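PKS (Streptomyces albus, PDB 4OQJ) probably catalyses the chain-extending condensation of acyl thioesters as a ketosynthase domain of the oxazolomycin polyketide synthase. Local coordinates at residues L102-L111 with T166-T176. Residues are numbered along the deposited sequence; the frame is centred on the assembly and turned at random.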
# COMPACT_ATOMS: atom_id res chain seq x y z
N LEU A 102 13.75 13.35 -17.84
CA LEU A 102 12.39 12.84 -17.91
C LEU A 102 11.79 12.49 -16.53
O LEU A 102 10.59 12.64 -16.33
CB LEU A 102 12.33 11.60 -18.80
CG LEU A 102 12.45 11.83 -20.31
CD1 LEU A 102 12.29 10.51 -21.04
CD2 LEU A 102 11.42 12.83 -20.82
N ILE A 103 12.63 12.04 -15.60
CA ILE A 103 12.12 11.58 -14.31
C ILE A 103 11.58 12.74 -13.48
O ILE A 103 12.23 13.77 -13.30
CB ILE A 103 13.21 10.84 -13.49
CG1 ILE A 103 13.72 9.63 -14.26
CG2 ILE A 103 12.65 10.36 -12.15
CD1 ILE A 103 14.97 8.96 -13.64
N ASP A 104 10.36 12.55 -12.99
CA ASP A 104 9.73 13.47 -12.05
C ASP A 104 10.73 13.83 -10.94
O ASP A 104 11.30 12.94 -10.31
CB ASP A 104 8.46 12.81 -11.49
CG ASP A 104 7.72 13.67 -10.44
OD1 ASP A 104 8.10 14.83 -10.19
OD2 ASP A 104 6.73 13.16 -9.86
N PRO A 105 10.96 15.13 -10.71
CA PRO A 105 11.82 15.53 -9.59
C PRO A 105 11.41 14.92 -8.24
O PRO A 105 12.27 14.69 -7.41
CB PRO A 105 11.66 17.05 -9.53
CG PRO A 105 11.20 17.44 -10.88
CD PRO A 105 10.43 16.29 -11.44
N GLN A 106 10.13 14.65 -8.03
CA GLN A 106 9.72 14.02 -6.79
C GLN A 106 10.39 12.65 -6.61
O GLN A 106 10.76 12.29 -5.49
CB GLN A 106 8.20 13.88 -6.74
CG GLN A 106 7.47 15.21 -6.80
CD GLN A 106 5.97 15.04 -6.72
OE1 GLN A 106 5.33 15.53 -5.79
NE2 GLN A 106 5.41 14.32 -7.68
N GLN A 107 10.53 11.90 -7.70
CA GLN A 107 11.11 10.56 -7.66
C GLN A 107 12.63 10.64 -7.54
O GLN A 107 13.24 9.84 -6.86
CB GLN A 107 10.72 9.74 -8.90
CG GLN A 107 9.22 9.50 -8.96
CD GLN A 107 8.79 8.36 -9.87
OE1 GLN A 107 9.54 7.41 -10.12
NE2 GLN A 107 7.55 8.44 -10.35
N ARG A 108 13.23 11.64 -8.20
CA ARG A 108 14.66 11.87 -8.05
C ARG A 108 15.02 12.24 -6.63
O ARG A 108 15.97 11.71 -6.06
CB ARG A 108 15.14 12.97 -8.99
CG ARG A 108 15.22 12.55 -10.46
CD ARG A 108 15.72 13.68 -11.28
NE ARG A 108 14.71 14.38 -12.08
CZ ARG A 108 14.75 15.68 -12.37
NH1 ARG A 108 15.68 16.47 -11.84
NH2 ARG A 108 13.85 16.20 -13.18
N GLN A 109 14.27 13.17 -6.06
CA GLN A 109 14.52 13.60 -4.70
C GLN A 109 14.26 12.45 -3.72
O GLN A 109 14.98 12.31 -2.72
CB GLN A 109 13.67 14.82 -4.36
CG GLN A 109 14.12 16.07 -5.09
CD GLN A 109 15.44 16.61 -4.57
OE1 GLN A 109 15.63 16.72 -3.37
NE2 GLN A 109 16.35 16.94 -5.48
N PHE A 110 13.25 11.63 -3.98
CA PHE A 110 12.98 10.51 -3.07
C PHE A 110 14.13 9.52 -3.11
O PHE A 110 14.52 8.96 -2.10
CB PHE A 110 11.68 9.77 -3.36
CG PHE A 110 11.42 8.68 -2.36
CD1 PHE A 110 11.00 9.01 -1.08
CD2 PHE A 110 11.73 7.38 -2.64
CE1 PHE A 110 10.83 8.02 -0.12
CE2 PHE A 110 11.57 6.38 -1.70
CZ PHE A 110 11.11 6.70 -0.44
N LEU A 111 14.66 9.29 -4.31
CA LEU A 111 15.77 8.36 -4.49
C LEU A 111 17.01 8.83 -3.73
O LEU A 111 17.64 8.05 -3.01
CB LEU A 111 16.10 8.19 -5.99
CG LEU A 111 17.31 7.33 -6.35
CD1 LEU A 111 17.29 5.94 -5.63
CD2 LEU A 111 17.39 7.12 -7.85
N THR A 166 8.92 6.84 -16.24
CA THR A 166 9.72 7.83 -15.50
C THR A 166 8.85 8.81 -14.71
O THR A 166 9.39 9.66 -14.00
CB THR A 166 10.66 8.64 -16.42
OG1 THR A 166 9.91 9.26 -17.48
CG2 THR A 166 11.74 7.74 -17.03
N ASN A 167 7.53 8.69 -14.80
CA ASN A 167 6.65 9.68 -14.19
C ASN A 167 5.42 9.17 -13.44
O ASN A 167 4.88 9.90 -12.61
CB ASN A 167 6.18 10.66 -15.26
CG ASN A 167 7.22 11.72 -15.54
OD1 ASN A 167 7.30 12.72 -14.83
ND2 ASN A 167 8.05 11.48 -16.55
N ASP A 168 4.96 7.97 -13.74
CA ASP A 168 3.74 7.51 -13.08
C ASP A 168 4.06 7.16 -11.61
O ASP A 168 5.19 6.78 -11.27
CB ASP A 168 3.13 6.34 -13.83
CG ASP A 168 1.61 6.28 -13.66
OD1 ASP A 168 1.03 7.26 -13.16
OD2 ASP A 168 1.01 5.26 -14.05
N LYS A 169 3.07 7.33 -10.74
CA LYS A 169 3.25 7.15 -9.29
C LYS A 169 3.81 5.77 -8.94
O LYS A 169 4.57 5.62 -7.98
CB LYS A 169 1.92 7.34 -8.56
CG LYS A 169 1.31 8.71 -8.74
CD LYS A 169 0.99 9.37 -7.40
CE LYS A 169 0.40 10.75 -7.62
NZ LYS A 169 -0.09 11.35 -6.36
N ASP A 170 3.41 4.78 -9.74
CA ASP A 170 3.78 3.38 -9.54
C ASP A 170 5.26 3.15 -9.43
O ASP A 170 5.67 2.11 -8.93
CB ASP A 170 3.30 2.51 -10.70
CG ASP A 170 1.83 2.62 -10.96
OD1 ASP A 170 1.35 3.76 -11.15
OD2 ASP A 170 1.15 1.56 -10.99
N PHE A 171 6.06 4.06 -9.96
CA PHE A 171 7.48 3.74 -10.16
C PHE A 171 8.39 4.36 -9.12
O PHE A 171 9.58 4.10 -9.14
CB PHE A 171 7.88 4.13 -11.58
CG PHE A 171 7.08 3.41 -12.62
CD1 PHE A 171 7.32 2.06 -12.88
CD2 PHE A 171 6.04 4.03 -13.29
CE1 PHE A 171 6.56 1.36 -13.82
CE2 PHE A 171 5.28 3.33 -14.22
CZ PHE A 171 5.53 2.00 -14.48
N VAL A 172 7.85 5.14 -8.17
CA VAL A 172 8.74 5.77 -7.19
C VAL A 172 9.40 4.73 -6.29
O VAL A 172 10.60 4.80 -6.05
CB VAL A 172 8.03 6.84 -6.30
CG1 VAL A 172 6.87 6.28 -5.48
CG2 VAL A 172 9.04 7.53 -5.38
N ALA A 173 8.63 3.75 -5.82
CA ALA A 173 9.15 2.77 -4.90
C ALA A 173 10.02 1.77 -5.65
O ALA A 173 11.08 1.40 -5.15
CB ALA A 173 8.02 2.04 -4.15
N THR A 174 9.59 1.34 -6.83
CA THR A 174 10.36 0.35 -7.57
C THR A 174 11.65 0.91 -8.20
O THR A 174 12.64 0.19 -8.29
CB THR A 174 9.51 -0.29 -8.68
OG1 THR A 174 9.07 0.73 -9.58
CG2 THR A 174 8.33 -1.03 -8.07
N ARG A 175 11.65 2.16 -8.64
CA ARG A 175 12.89 2.80 -9.09
C ARG A 175 13.91 2.78 -7.97
O ARG A 175 15.08 2.45 -8.19
CB ARG A 175 12.66 4.24 -9.53
CG ARG A 175 13.95 4.94 -10.01
CD ARG A 175 13.70 6.37 -10.42
NE ARG A 175 12.36 6.51 -10.94
CZ ARG A 175 11.99 6.10 -12.15
NH1 ARG A 175 10.73 6.22 -12.51
NH2 ARG A 175 12.88 5.58 -12.98
N THR A 176 13.45 3.09 -6.77
CA THR A 176 14.33 3.09 -5.61
C THR A 176 14.82 1.67 -5.33
O THR A 176 16.00 1.48 -5.05
CB THR A 176 13.61 3.68 -4.37
OG1 THR A 176 13.20 5.02 -4.69
CG2 THR A 176 14.51 3.72 -3.17
O HOH W 1 5.76 10.60 -10.07
O HOH W 2 12.46 7.07 -7.12
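Helix 105-111 and helix 171-176 run roughly side by side in the thiolase-fold ketosynthase, their axes 39° apart and 9.7 Å at closest approach. Strand 132-138 lies against both, touching Phe110 and Val172. Ahead of these helices the two segments are joined by a backbone bond: Asp104 N donates to Thr166 O at 3.2 Å. The side-chain amide of Asn167 reaches back, with ND2 2.8 Å from Leu102 O. Asp104 is the N-cap of its helix, with OD1 accepting from Gln106 N.

Gln107 is the knob, set among Asn167, Phe171, Val172 and Arg175. Its chain is extended beyond CG, which carries the amide to the backbone of Val172, with CD 3.7 Å from Val172 CA. NE2 makes a weak bond to Asp168 O and also donates to a water that bridges Asp104 OD2 and Asn167 O. Arg175 grips Gln107 OE1 side-on, with NH1 at 2.9 Å and NE at 3.1 Å. A bend at chi3 (-31°) turns the guanidinium to this position. NH1 also bonds to Ile165 O, and Ile103 CG2 lies over one guanidinium face. Further along, Val172 CG2 packs on Phe110 CD2 at 3.8 Å. Thr176 OG1 donates to Val172 O and meets the Phe110 ring edge, 3.5 Å from CD2.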